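Local coordinates for protein peptide amidase (Stenotrophomonas maltophilia, PDB 1M22) that probably hydrolyses amide bonds, acting as a peptide amidase of the amidase signature family, at residues L83-N88 / R115-A120; I214-F219 / E335-T340; L325-F330 / Q368-E373. All blocks are in the same frame, centred on the assembly; numbering follows the deposited sequence.

Interaction 1: residues L83-N88 / R115-A120; sequences LLLKDN and RRLRDA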
ATOM      1  N   LEU A  83       8.671  -3.693 -11.544  1.00  6.43           N
ATOM      2  CA  LEU A  83       7.699  -3.229 -10.563  1.00  6.83           C
ATOM      3  C   LEU A  83       7.252  -1.793 -10.810  1.00  6.80           C
ATOM      4  O   LEU A  83       7.849  -1.071 -11.613  1.00  7.70           O
ATOM      5  CB  LEU A  83       8.282  -3.369  -9.150  1.00  9.78           C
ATOM      6  CG  LEU A  83       9.606  -2.677  -8.812  1.00  8.59           C
ATOM      7  CD1 LEU A  83       9.396  -1.175  -8.656  1.00 12.21           C
ATOM      8  CD2 LEU A  83      10.160  -3.265  -7.517  1.00 11.27           C
ATOM      9  N   LEU A  84       6.185  -1.394 -10.124  1.00  5.62           N
ATOM     10  CA  LEU A  84       5.634  -0.043 -10.235  1.00  6.39           C
ATOM     11  C   LEU A  84       5.663   0.650  -8.875  1.00  5.56           C
ATOM     12  O   LEU A  84       5.581  -0.006  -7.836  1.00  6.89           O
ATOM     13  CB  LEU A  84       4.200  -0.102 -10.765  1.00  7.10           C
ATOM     14  CG  LEU A  84       4.063  -0.454 -12.250  1.00  6.83           C
ATOM     15  CD1 LEU A  84       2.655  -0.948 -12.522  1.00  9.11           C
ATOM     16  CD2 LEU A  84       4.384   0.762 -13.111  1.00  8.95           C
ATOM     17  N   LEU A  85       5.765   1.977  -8.890  1.00  5.62           N
ATOM     18  CA  LEU A  85       5.836   2.777  -7.667  1.00  6.18           C
ATOM     19  C   LEU A  85       4.743   3.834  -7.591  1.00  5.92           C
ATOM     20  O   LEU A  85       4.539   4.577  -8.551  1.00  6.70           O
ATOM     21  CB  LEU A  85       7.180   3.506  -7.602  1.00  7.00           C
ATOM     22  CG  LEU A  85       8.478   2.707  -7.679  1.00  6.33           C
ATOM     23  CD1 LEU A  85       9.637   3.658  -7.925  1.00  8.89           C
ATOM     24  CD2 LEU A  85       8.679   1.921  -6.394  1.00  8.28           C
ATOM     25  N   LYS A  86       4.055   3.918  -6.455  1.00  5.65           N
ATOM     26  CA  LYS A  86       3.024   4.938  -6.264  1.00  5.74           C
ATOM     27  C   LYS A  86       3.681   6.298  -6.536  1.00  6.01           C
ATOM     28  O   LYS A  86       4.820   6.538  -6.122  1.00  6.41           O
ATOM     29  CB  LYS A  86       2.498   4.873  -4.831  1.00  5.38           C
ATOM     30  CG  LYS A  86       1.363   5.833  -4.514  1.00  6.08           C
ATOM     31  CD  LYS A  86       0.845   5.553  -3.111  1.00  5.85           C
ATOM     32  CE  LYS A  86      -0.315   6.450  -2.714  1.00  6.07           C
ATOM     33  NZ  LYS A  86      -0.820   6.100  -1.355  1.00  7.17           N
ATOM     34  N   ASP A  87       2.962   7.197  -7.209  1.00  6.13           N
ATOM     35  CA  ASP A  87       3.546   8.479  -7.570  1.00  6.52           C
ATOM     36  C   ASP A  87       3.788   9.531  -6.499  1.00  7.04           C
ATOM     37  O   ASP A  87       3.831  10.729  -6.795  1.00  9.47           O
ATOM     38  CB  ASP A  87       2.797   9.100  -8.753  1.00  8.17           C
ATOM     39  CG  ASP A  87       3.630  10.150  -9.474  1.00 10.02           C
ATOM     40  OD1 ASP A  87       4.852   9.930  -9.639  1.00 11.17           O
ATOM     41  OD2 ASP A  87       3.069  11.185  -9.883  1.00 13.53           O
ATOM     42  N   ASN A  88       3.928   9.096  -5.251  1.00  6.20           N
ATOM     43  CA  ASN A  88       4.312  10.023  -4.192  1.00  6.13           C
ATOM     44  C   ASN A  88       5.715   9.609  -3.721  1.00  5.91           C
ATOM     45  O   ASN A  88       6.280  10.209  -2.808  1.00  7.51           O
ATOM     46  CB  ASN A  88       3.307  10.051  -3.022  1.00  6.46           C
ATOM     47  CG  ASN A  88       3.070   8.696  -2.387  1.00  6.07           C
ATOM     48  OD1 ASN A  88       3.511   7.665  -2.886  1.00  8.24           O
ATOM     49  ND2 ASN A  88       2.345   8.698  -1.273  1.00  8.57           N
ATOM     50  N   ARG A 115      16.253   3.221  -4.021  1.00  7.81           N
ATOM     51  CA  ARG A 115      17.667   2.913  -4.180  1.00  9.12           C
ATOM     52  C   ARG A 115      17.869   1.454  -3.769  1.00  8.94           C
ATOM     53  O   ARG A 115      18.616   0.716  -4.409  1.00  9.12           O
ATOM     54  CB  ARG A 115      18.529   3.836  -3.312  1.00 11.04           C
ATOM     55  CG  ARG A 115      18.428   5.308  -3.702  1.00 12.97           C
ATOM     56  CD  ARG A 115      19.650   6.107  -3.262  1.00 16.88           C
ATOM     57  NE  ARG A 115      19.770   6.241  -1.812  1.00 20.63           N
ATOM     58  CZ  ARG A 115      19.019   7.046  -1.066  1.00 22.67           C
ATOM     59  NH1 ARG A 115      18.083   7.798  -1.629  1.00 23.40           N
ATOM     60  NH2 ARG A 115      19.213   7.109   0.245  1.00 24.69           N
ATOM     61  N   ARG A 116      17.188   1.029  -2.708  1.00  7.68           N
ATOM     62  CA  ARG A 116      17.313  -0.353  -2.265  1.00  8.48           C
ATOM     63  C   ARG A 116      16.758  -1.322  -3.309  1.00  7.94           C
ATOM     64  O   ARG A 116      17.357  -2.364  -3.571  1.00  9.40           O
ATOM     65  CB  ARG A 116      16.590  -0.574  -0.934  1.00 10.70           C
ATOM     66  CG  ARG A 116      17.246   0.099   0.263  1.00 13.47           C
ATOM     67  CD  ARG A 116      16.625  -0.391   1.563  1.00 17.71           C
ATOM     68  NE  ARG A 116      16.946  -1.790   1.837  1.00 21.50           N
ATOM     69  CZ  ARG A 116      18.135  -2.219   2.249  1.00 25.25           C
ATOM     70  NH1 ARG A 116      19.126  -1.359   2.437  1.00 26.58           N
ATOM     71  NH2 ARG A 116      18.336  -3.511   2.473  1.00 26.51           N
ATOM     72  N   LEU A 117      15.620  -0.986  -3.910  1.00  7.27           N
ATOM     73  CA  LEU A 117      15.026  -1.856  -4.922  1.00  7.50           C
ATOM     74  C   LEU A 117      15.920  -1.963  -6.152  1.00  7.94           C
ATOM     75  O   LEU A 117      16.101  -3.048  -6.700  1.00  8.33           O
ATOM     76  CB  LEU A 117      13.645  -1.337  -5.327  1.00  6.81           C
ATOM     77  CG  LEU A 117      12.535  -1.572  -4.301  1.00  6.94           C
ATOM     78  CD1 LEU A 117      11.307  -0.778  -4.695  1.00  8.43           C
ATOM     79  CD2 LEU A 117      12.219  -3.057  -4.212  1.00  7.64           C
ATOM     80  N   ARG A 118      16.482  -0.842  -6.586  1.00  8.19           N
ATOM     81  CA  ARG A 118      17.348  -0.874  -7.753  1.00  8.27           C
ATOM     82  C   ARG A 118      18.645  -1.623  -7.462  1.00 10.06           C
ATOM     83  O   ARG A 118      19.142  -2.354  -8.321  1.00 10.42           O
ATOM     84  CB  ARG A 118      17.613   0.547  -8.263  1.00 10.56           C
ATOM     85  CG  ARG A 118      16.450   1.070  -9.107  1.00 11.01           C
ATOM     86  CD  ARG A 118      16.637   2.501  -9.583  1.00 13.53           C
ATOM     87  NE  ARG A 118      15.806   2.765 -10.756  1.00 16.41           N
ATOM     88  CZ  ARG A 118      15.261   3.941 -11.046  1.00 15.43           C
ATOM     89  NH1 ARG A 118      15.447   4.982 -10.242  1.00 16.37           N
ATOM     90  NH2 ARG A 118      14.531   4.080 -12.144  1.00 15.48           N
ATOM     91  N   ASP A 119      19.185  -1.469  -6.255  1.00  9.50           N
ATOM     92  CA  ASP A 119      20.406  -2.184  -5.899  1.00 11.33           C
ATOM     93  C   ASP A 119      20.113  -3.686  -5.882  1.00  9.94           C
ATOM     94  O   ASP A 119      20.986  -4.500  -6.184  1.00 11.31           O
ATOM     95  CB  ASP A 119      20.926  -1.736  -4.529  1.00 13.72           C
ATOM     96  CG  ASP A 119      21.429  -0.307  -4.535  1.00 20.66           C
ATOM     97  OD1 ASP A 119      22.054   0.099  -5.536  1.00 24.20           O
ATOM     98  OD2 ASP A 119      21.210   0.409  -3.533  1.00 25.44           O
ATOM     99  N   ALA A 120      18.878  -4.043  -5.538  1.00  8.79           N
ATOM    100  CA  ALA A 120      18.446  -5.438  -5.496  1.00  8.91           C
ATOM    101  C   ALA A 120      18.191  -5.986  -6.902  1.00  8.50           C
ATOM    102  O   ALA A 120      17.896  -7.173  -7.070  1.00  9.38           O
ATOM    103  CB  ALA A 120      17.183  -5.571  -4.646  1.00  9.52           C
TER
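L117 of helix 112-119 carries the whole contact with strand 82-86, meeting L83 and L85 there through methyl groups. Followed in sequence, the helix first offers R116, whose NE is bonded to the O of A240 and ties this turn to the C-terminal end of helix 231-241. L117 comes next and points at the strand. Its CG stands anti to its own carbonyl carbon (chi1 -74°), which turns both methyls to the strand: CD1 reaches L83 and L85, CD2 only L83. CD2 of L83 faces both methyls of L117 equally, 3.9 Å from CD1 and 3.9 Å from CD2, the two side chains crossing at a slant. L83 itself holds CG between its backbone N and its carbonyl carbon (chi1 57°), which brings CD2 up to the helix. CD1 of L117 also reaches CD2 of L85, at 4.1 Å; here the two side chains run past one another in opposite directions. I182 of the neighbouring strand 180-185 touches both L85 and L117 and continues the apolar surface. One residue on, R118 turns elsewhere, its salt bridges from NH1 to D110 and from NH2 to E61 holding the helix while L117 packs on the strand. Backbone bonds from D119 and A120 back to R115 and R116 continue the helical pattern. The three elements strand 82-86, helix 112-119 and strand 123-128 form a beta-alpha-beta unit, and the leucines are the seam between its helix and its first strand. Across that seam the chemistry is purely apolar: three buried leucines, joined by dispersion and hydrophobic burial, give ordinary van der Waals packing over a small area, without fixing a direction as polar bonds would.

Interaction 2: residues I214-F219 / E335-T340; sequences IIPISF and ERYFNT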
ATOM      1  N   ILE A 214       9.586  10.395   0.103  1.00  6.94           N
ATOM      2  CA  ILE A 214       8.168  10.185  -0.164  1.00  7.18           C
ATOM      3  C   ILE A 214       7.374  11.431   0.225  1.00  8.01           C
ATOM      4  O   ILE A 214       7.556  11.957   1.322  1.00  8.67           O
ATOM      5  CB  ILE A 214       7.606   8.983   0.640  1.00  7.00           C
ATOM      6  CG1 ILE A 214       8.407   7.715   0.326  1.00  8.70           C
ATOM      7  CG2 ILE A 214       6.132   8.775   0.299  1.00  8.76           C
ATOM      8  CD1 ILE A 214       7.956   6.492   1.106  1.00 10.42           C
ATOM      9  N   ILE A 215       6.518  11.914  -0.676  1.00  7.44           N
ATOM     10  CA  ILE A 215       5.676  13.076  -0.374  1.00  8.69           C
ATOM     11  C   ILE A 215       4.845  12.574   0.797  1.00  8.98           C
ATOM     12  O   ILE A 215       4.113  11.591   0.685  1.00  9.34           O
ATOM     13  CB  ILE A 215       4.791  13.461  -1.572  1.00  8.64           C
ATOM     14  CG1 ILE A 215       5.690  13.899  -2.730  1.00  9.45           C
ATOM     15  CG2 ILE A 215       3.831  14.583  -1.180  1.00  9.75           C
ATOM     16  CD1 ILE A 215       4.944  14.312  -3.983  1.00  9.97           C
ATOM     17  N   PRO A 216       4.933  13.257   1.939  1.00  9.77           N
ATOM     18  CA  PRO A 216       4.206  12.837   3.133  1.00  9.83           C
ATOM     19  C   PRO A 216       2.830  13.373   3.464  1.00  9.94           C
ATOM     20  O   PRO A 216       2.257  14.216   2.775  1.00 10.61           O
ATOM     21  CB  PRO A 216       5.175  13.224   4.231  1.00  9.96           C
ATOM     22  CG  PRO A 216       5.596  14.607   3.750  1.00 12.20           C
ATOM     23  CD  PRO A 216       5.823  14.394   2.247  1.00  9.80           C
ATOM     24  N   ILE A 217       2.319  12.817   4.554  1.00  9.19           N
ATOM     25  CA  ILE A 217       1.092  13.274   5.177  1.00  9.85           C
ATOM     26  C   ILE A 217       1.483  13.311   6.653  1.00  9.40           C
ATOM     27  O   ILE A 217       1.585  14.380   7.239  1.00 11.97           O
ATOM     28  CB  ILE A 217      -0.128  12.336   5.030  1.00  7.82           C
ATOM     29  CG1 ILE A 217      -0.629  12.327   3.584  1.00 10.07           C
ATOM     30  CG2 ILE A 217      -1.257  12.848   5.936  1.00  9.88           C
ATOM     31  CD1 ILE A 217      -1.848  11.446   3.365  1.00 11.04           C
ATOM     32  N   SER A 218       1.779  12.147   7.226  1.00  8.60           N
ATOM     33  CA  SER A 218       2.112  12.036   8.647  1.00  8.25           C
ATOM     34  C   SER A 218       3.377  11.243   8.995  1.00  8.29           C
ATOM     35  O   SER A 218       3.490  10.063   8.660  1.00  9.80           O
ATOM     36  CB  SER A 218       0.917  11.399   9.357  1.00 10.02           C
ATOM     37  OG  SER A 218       1.237  10.954  10.660  1.00 10.15           O
ATOM     38  N   PHE A 219       4.326  11.860   9.689  1.00  8.14           N
ATOM     39  CA  PHE A 219       5.511  11.102  10.059  1.00  8.67           C
ATOM     40  C   PHE A 219       5.158  10.076  11.134  1.00  8.10           C
ATOM     41  O   PHE A 219       5.862   9.083  11.311  1.00  7.90           O
ATOM     42  CB  PHE A 219       6.650  12.025  10.520  1.00 11.44           C
ATOM     43  CG  PHE A 219       6.274  12.982  11.609  1.00 12.84           C
ATOM     44  CD1 PHE A 219       6.068  12.540  12.910  1.00 12.87           C
ATOM     45  CD2 PHE A 219       6.152  14.337  11.334  1.00 14.59           C
ATOM     46  CE1 PHE A 219       5.749  13.444  13.925  1.00 16.19           C
ATOM     47  CE2 PHE A 219       5.834  15.247  12.341  1.00 16.05           C
ATOM     48  CZ  PHE A 219       5.632  14.800  13.636  1.00 14.91           C
ATOM     49  N   GLU A 335       6.023  20.833   3.810  1.00  9.49           N
ATOM     50  CA  GLU A 335       6.924  21.954   3.601  1.00 10.73           C
ATOM     51  C   GLU A 335       8.379  21.514   3.757  1.00 10.11           C
ATOM     52  O   GLU A 335       9.250  21.994   3.033  1.00 12.15           O
ATOM     53  CB  GLU A 335       6.558  23.109   4.542  1.00 12.03           C
ATOM     54  CG  GLU A 335       5.097  23.544   4.368  1.00 13.40           C
ATOM     55  CD  GLU A 335       4.792  24.929   4.910  1.00 14.69           C
ATOM     56  OE1 GLU A 335       5.318  25.289   5.982  1.00 16.99           O
ATOM     57  OE2 GLU A 335       4.004  25.651   4.262  1.00 15.40           O
ATOM     58  N   ARG A 336       8.647  20.585   4.672  1.00 10.15           N
ATOM     59  CA  ARG A 336      10.014  20.091   4.839  1.00 11.29           C
ATOM     60  C   ARG A 336      10.418  19.350   3.561  1.00 11.64           C
ATOM     61  O   ARG A 336      11.535  19.505   3.069  1.00 11.66           O
ATOM     62  CB  ARG A 336      10.115  19.143   6.041  1.00 13.82           C
ATOM     63  CG  ARG A 336      11.511  18.544   6.242  1.00 15.38           C
ATOM     64  CD  ARG A 336      11.637  17.839   7.590  1.00 21.21           C
ATOM     65  NE  ARG A 336      10.817  16.632   7.681  1.00 26.84           N
ATOM     66  CZ  ARG A 336      11.108  15.478   7.089  1.00 29.95           C
ATOM     67  NH1 ARG A 336      12.206  15.362   6.357  1.00 32.05           N
ATOM     68  NH2 ARG A 336      10.300  14.435   7.228  1.00 32.61           N
ATOM     69  N   TYR A 337       9.502  18.547   3.025  1.00  9.43           N
ATOM     70  CA  TYR A 337       9.772  17.803   1.800  1.00  9.63           C
ATOM     71  C   TYR A 337      10.049  18.752   0.633  1.00 10.30           C
ATOM     72  O   TYR A 337      11.005  18.552  -0.120  1.00  9.69           O
ATOM     73  CB  TYR A 337       8.590  16.873   1.473  1.00  9.29           C
ATOM     74  CG  TYR A 337       8.662  16.232   0.103  1.00  8.92           C
ATOM     75  CD1 TYR A 337       8.313  16.949  -1.038  1.00  8.26           C
ATOM     76  CD2 TYR A 337       9.114  14.922  -0.058  1.00  9.39           C
ATOM     77  CE1 TYR A 337       8.413  16.390  -2.303  1.00  9.09           C
ATOM     78  CE2 TYR A 337       9.220  14.349  -1.325  1.00  7.74           C
ATOM     79  CZ  TYR A 337       8.869  15.094  -2.443  1.00  8.87           C
ATOM     80  OH  TYR A 337       8.976  14.567  -3.707  1.00 11.22           O
ATOM     81  N   PHE A 338       9.219  19.783   0.482  1.00 10.37           N
ATOM     82  CA  PHE A 338       9.409  20.742  -0.604  1.00 10.63           C
ATOM     83  C   PHE A 338      10.793  21.386  -0.530  1.00 12.27           C
ATOM     84  O   PHE A 338      11.446  21.594  -1.552  1.00 12.14           O
ATOM     85  CB  PHE A 338       8.358  21.862  -0.558  1.00 11.88           C
ATOM     86  CG  PHE A 338       6.980  21.452  -1.019  1.00 10.49           C
ATOM     87  CD1 PHE A 338       6.791  20.378  -1.883  1.00 11.82           C
ATOM     88  CD2 PHE A 338       5.869  22.195  -0.623  1.00 11.51           C
ATOM     89  CE1 PHE A 338       5.513  20.055  -2.347  1.00 11.77           C
ATOM     90  CE2 PHE A 338       4.592  21.879  -1.082  1.00 11.65           C
ATOM     91  CZ  PHE A 338       4.414  20.810  -1.944  1.00 12.29           C
ATOM     92  N   ASN A 339      11.229  21.711   0.683  1.00 12.24           N
ATOM     93  CA  ASN A 339      12.528  22.340   0.886  1.00 14.47           C
ATOM     94  C   ASN A 339      13.681  21.376   0.643  1.00 14.80           C
ATOM     95  O   ASN A 339      14.641  21.708  -0.050  1.00 16.39           O
ATOM     96  CB  ASN A 339      12.616  22.906   2.308  1.00 17.40           C
ATOM     97  CG  ASN A 339      13.997  23.437   2.642  1.00 21.37           C
ATOM     98  OD1 ASN A 339      14.914  22.674   2.953  1.00 24.31           O
ATOM     99  ND2 ASN A 339      14.154  24.753   2.571  1.00 23.85           N
ATOM    100  N   THR A 340      13.577  20.183   1.217  1.00 12.54           N
ATOM    101  CA  THR A 340      14.611  19.162   1.086  1.00 14.29           C
ATOM    102  C   THR A 340      14.909  18.781  -0.363  1.00 13.01           C
ATOM    103  O   THR A 340      16.068  18.612  -0.743  1.00 15.08           O
ATOM    104  CB  THR A 340      14.215  17.879   1.856  1.00 14.90           C
ATOM    105  OG1 THR A 340      14.068  18.185   3.248  1.00 16.40           O
ATOM    106  CG2 THR A 340      15.273  16.796   1.684  1.00 17.19           C
TER
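The loop 214-219, without regular secondary structure, runs beside the last turns of helix 319-340 and comes nearest in backbone at I215 and Y337, whose CA atoms are 6.6 Å apart. Y337 does nearly all the touching from the helix. Its ring leaves the helix with CG anti to the backbone N (chi1 170°) and lies against I215, P216 and the carbonyl of I214. I215 covers one face: its CG1 sits 3.9 Å from the centroid of the Y337 ring and 30° off the ring normal, a CH-pi contact displaced toward the phenol end, where CG1 is 3.4 Å from CZ of Y337. The CA of I215 stands over the ring too, nearer its rim. The loop connects strands 200-203 and 223-228 of the central mixed sheet, so Y337 joins a connection between sheet strands to a helix packed outside them. Nearer the helix, CD of P216 rests 3.8 Å from CB of Y337, and the proline crosses the root of the tyrosine at a slant. The O of I214 approaches obliquely, 3.6 Å from CD2 of Y337. At the far end of the ring, the hydroxyl of Y337 is hydrogen-bonded to OD1 of N90, and I214 lies close to the catalytic region, its side chain about 7 Å from that of active-site K86.

Interaction 3: residues L325-F330 / Q368-E373; sequences LLLYEF and QELLVE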
ATOM      1  N   LEU A 325      -3.670  15.409  14.502  1.00  8.43           N
ATOM      2  CA  LEU A 325      -2.257  15.163  14.246  1.00  8.25           C
ATOM      3  C   LEU A 325      -1.923  15.150  12.754  1.00  7.71           C
ATOM      4  O   LEU A 325      -0.856  15.608  12.357  1.00  9.47           O
ATOM      5  CB  LEU A 325      -1.804  13.862  14.932  1.00  8.86           C
ATOM      6  CG  LEU A 325      -2.164  12.498  14.348  1.00  7.91           C
ATOM      7  CD1 LEU A 325      -1.120  12.092  13.312  1.00  9.91           C
ATOM      8  CD2 LEU A 325      -2.204  11.471  15.467  1.00 10.45           C
ATOM      9  N   LEU A 326      -2.836  14.645  11.929  1.00  7.97           N
ATOM     10  CA  LEU A 326      -2.592  14.607  10.490  1.00  8.27           C
ATOM     11  C   LEU A 326      -2.487  16.011   9.893  1.00  8.60           C
ATOM     12  O   LEU A 326      -1.629  16.266   9.053  1.00  8.73           O
ATOM     13  CB  LEU A 326      -3.698  13.824   9.772  1.00 10.34           C
ATOM     14  CG  LEU A 326      -3.789  12.326  10.074  1.00 10.41           C
ATOM     15  CD1 LEU A 326      -4.917  11.710   9.261  1.00 11.37           C
ATOM     16  CD2 LEU A 326      -2.470  11.650   9.743  1.00 11.55           C
ATOM     17  N   LEU A 327      -3.358  16.919  10.326  1.00  8.46           N
ATOM     18  CA  LEU A 327      -3.329  18.285   9.817  1.00  9.27           C
ATOM     19  C   LEU A 327      -2.005  18.967  10.150  1.00  8.30           C
ATOM     20  O   LEU A 327      -1.377  19.572   9.285  1.00  9.41           O
ATOM     21  CB  LEU A 327      -4.496  19.091  10.396  1.00  9.90           C
ATOM     22  CG  LEU A 327      -5.894  18.705   9.902  1.00 10.74           C
ATOM     23  CD1 LEU A 327      -6.950  19.363  10.775  1.00 13.20           C
ATOM     24  CD2 LEU A 327      -6.058  19.124   8.448  1.00 11.30           C
ATOM     25  N   TYR A 328      -1.578  18.859  11.404  1.00  7.90           N
ATOM     26  CA  TYR A 328      -0.326  19.475  11.823  1.00  7.47           C
ATOM     27  C   TYR A 328       0.887  18.861  11.136  1.00  8.48           C
ATOM     28  O   TYR A 328       1.763  19.572  10.644  1.00  9.56           O
ATOM     29  CB  TYR A 328      -0.140  19.350  13.338  1.00  9.97           C
ATOM     30  CG  TYR A 328      -0.905  20.364  14.159  1.00 10.41           C
ATOM     31  CD1 TYR A 328      -2.279  20.243  14.352  1.00 11.97           C
ATOM     32  CD2 TYR A 328      -0.245  21.436  14.760  1.00 12.34           C
ATOM     33  CE1 TYR A 328      -2.982  21.165  15.132  1.00 14.74           C
ATOM     34  CE2 TYR A 328      -0.936  22.363  15.540  1.00 13.97           C
ATOM     35  CZ  TYR A 328      -2.301  22.219  15.721  1.00 14.98           C
ATOM     36  OH  TYR A 328      -2.989  23.122  16.500  1.00 20.97           O
ATOM     37  N   GLU A 329       0.939  17.535  11.103  1.00  8.24           N
ATOM     38  CA  GLU A 329       2.075  16.864  10.496  1.00  8.49           C
ATOM     39  C   GLU A 329       2.129  17.033   8.984  1.00  7.23           C
ATOM     40  O   GLU A 329       3.212  17.055   8.402  1.00  9.37           O
ATOM     41  CB  GLU A 329       2.073  15.384  10.896  1.00  7.95           C
ATOM     42  CG  GLU A 329       2.283  15.197  12.398  1.00  8.88           C
ATOM     43  CD  GLU A 329       2.422  13.750  12.821  1.00  9.61           C
ATOM     44  OE1 GLU A 329       2.493  12.864  11.938  1.00 10.00           O
ATOM     45  OE2 GLU A 329       2.469  13.498  14.045  1.00 10.21           O
ATOM     46  N   PHE A 330       0.972  17.169   8.343  1.00  7.66           N
ATOM     47  CA  PHE A 330       0.945  17.351   6.896  1.00  8.13           C
ATOM     48  C   PHE A 330       1.607  18.674   6.511  1.00  7.61           C
ATOM     49  O   PHE A 330       2.441  18.715   5.612  1.00  8.99           O
ATOM     50  CB  PHE A 330      -0.495  17.320   6.370  1.00  7.93           C
ATOM     51  CG  PHE A 330      -0.611  17.605   4.894  1.00  9.34           C
ATOM     52  CD1 PHE A 330      -0.109  16.711   3.950  1.00  9.79           C
ATOM     53  CD2 PHE A 330      -1.209  18.780   4.450  1.00 10.34           C
ATOM     54  CE1 PHE A 330      -0.201  16.986   2.585  1.00 11.09           C
ATOM     55  CE2 PHE A 330      -1.307  19.067   3.090  1.00 10.44           C
ATOM     56  CZ  PHE A 330      -0.802  18.169   2.154  1.00  9.63           C
ATOM     57  N   GLN A 368     -10.335  21.739  -1.747  1.00  9.90           N
ATOM     58  CA  GLN A 368      -9.043  21.536  -1.101  1.00  8.71           C
ATOM     59  C   GLN A 368      -9.109  21.966   0.363  1.00  7.12           C
ATOM     60  O   GLN A 368      -8.173  22.570   0.894  1.00  9.03           O
ATOM     61  CB  GLN A 368      -7.948  22.312  -1.846  1.00  9.15           C
ATOM     62  CG  GLN A 368      -8.128  23.828  -1.872  1.00 10.77           C
ATOM     63  CD  GLN A 368      -7.025  24.525  -2.647  1.00 11.78           C
ATOM     64  OE1 GLN A 368      -5.930  23.988  -2.808  1.00 12.17           O
ATOM     65  NE2 GLN A 368      -7.300  25.738  -3.120  1.00 14.59           N
ATOM     66  N   GLU A 369     -10.216  21.619   1.011  1.00  8.84           N
ATOM     67  CA  GLU A 369     -10.454  21.964   2.408  1.00  9.76           C
ATOM     68  C   GLU A 369      -9.406  21.465   3.397  1.00  9.93           C
ATOM     69  O   GLU A 369      -9.117  22.137   4.385  1.00 10.76           O
ATOM     70  CB  GLU A 369     -11.836  21.467   2.845  1.00 10.28           C
ATOM     71  CG  GLU A 369     -12.985  22.052   2.031  1.00 13.15           C
ATOM     72  CD  GLU A 369     -13.433  21.158   0.884  1.00 14.29           C
ATOM     73  OE1 GLU A 369     -12.622  20.355   0.378  1.00 12.05           O
ATOM     74  OE2 GLU A 369     -14.607  21.268   0.471  1.00 16.36           O
ATOM     75  N   LEU A 370      -8.842  20.286   3.151  1.00  9.19           N
ATOM     76  CA  LEU A 370      -7.832  19.755   4.060  1.00  9.06           C
ATOM     77  C   LEU A 370      -6.534  20.550   3.949  1.00  8.09           C
ATOM     78  O   LEU A 370      -5.855  20.773   4.951  1.00  8.79           O
ATOM     79  CB  LEU A 370      -7.590  18.265   3.791  1.00  8.94           C
ATOM     80  CG  LEU A 370      -8.789  17.373   4.136  1.00  9.65           C
ATOM     81  CD1 LEU A 370      -8.476  15.934   3.754  1.00 11.06           C
ATOM     82  CD2 LEU A 370      -9.108  17.473   5.624  1.00 14.41           C
ATOM     83  N   LEU A 371      -6.192  20.981   2.737  1.00  8.41           N
ATOM     84  CA  LEU A 371      -4.988  21.786   2.551  1.00  8.64           C
ATOM     85  C   LEU A 371      -5.169  23.099   3.306  1.00  8.50           C
ATOM     86  O   LEU A 371      -4.267  23.558   4.003  1.00  9.14           O
ATOM     87  CB  LEU A 371      -4.752  22.102   1.072  1.00  8.57           C
ATOM     88  CG  LEU A 371      -4.577  20.946   0.085  1.00  8.42           C
ATOM     89  CD1 LEU A 371      -4.136  21.505  -1.257  1.00  9.83           C
ATOM     90  CD2 LEU A 371      -3.536  19.958   0.608  1.00 10.10           C
ATOM     91  N   VAL A 372      -6.350  23.693   3.156  1.00  9.78           N
ATOM     92  CA  VAL A 372      -6.668  24.955   3.808  1.00  9.43           C
ATOM     93  C   VAL A 372      -6.632  24.829   5.327  1.00  9.12           C
ATOM     94  O   VAL A 372      -6.061  25.678   6.008  1.00  9.38           O
ATOM     95  CB  VAL A 372      -8.058  25.461   3.352  1.00  8.77           C
ATOM     96  CG1 VAL A 372      -8.480  26.676   4.176  1.00 10.53           C
ATOM     97  CG2 VAL A 372      -8.007  25.824   1.870  1.00 10.32           C
ATOM     98  N   GLU A 373      -7.230  23.772   5.865  1.00  8.23           N
ATOM     99  CA  GLU A 373      -7.224  23.595   7.310  1.00  9.04           C
ATOM    100  C   GLU A 373      -5.812  23.328   7.827  1.00  9.02           C
ATOM    101  O   GLU A 373      -5.414  23.855   8.864  1.00 10.27           O
ATOM    102  CB  GLU A 373      -8.161  22.459   7.727  1.00 12.33           C
ATOM    103  CG  GLU A 373      -8.141  22.193   9.225  1.00 17.53           C
ATOM    104  CD  GLU A 373      -9.380  21.474   9.724  1.00 21.05           C
ATOM    105  OE1 GLU A 373      -9.898  20.598   9.000  1.00 22.98           O
ATOM    106  OE2 GLU A 373      -9.823  21.777  10.853  1.00 21.02           O
TER
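L327 meets E373 and L370 near the middle of helix 319-340, where helix 369-375 crosses it at -74° with the segment axes 9.8 Å apart. CD1 of L327 lies against the end of the glutamate chain, 3.4 Å from CD of E373, while CD2 of L327 sits 3.9 Å from the O of L370. E373 is stretched beyond CG and passes slantwise over the leucine; its OE1 forms a salt bridge with R323, one turn earlier on the same helix as L327, so the carboxylate grips the helix that its CH2 groups cover. One turn after L327, F330 holds CG anti to its backbone N (chi1 176°), which carries the ring to L371. CE2 of F330 is 3.5 Å from CD2 of L371, a methyl met obliquely by the ring. The F330 ring also meets that of F136, and A374 touches both L327 and F330. Steep packing of a short helix across a long one, filled by leucines and a phenylalanine, with the aliphatic part of E373 closing one side, belongs here to the helical layers that cover the central sheet of this amidase fold.

In the fold
Interaction 1 comes first along the chain and is complete before the others begin; interactions 2 and 3 alternate their segments and share helix 319-340. Their centres lie 13 Å apart, with interaction 1 at 18 Å from interaction 2 and 28 Å from interaction 3. The chain of contacts is continuous: the O of N88, just past strand 82-86, probably accepts a hydrogen bond from the N of I215 (2.7 Å), and OG of S218 probably bonds to OE1 of E329 (2.6 Å). Loop 214-219 thus bridges the strand that carries K86 and helix 319-340, on which helix 369-375 packs in turn, so that the active-site strand and the outer helices are connected through this loop.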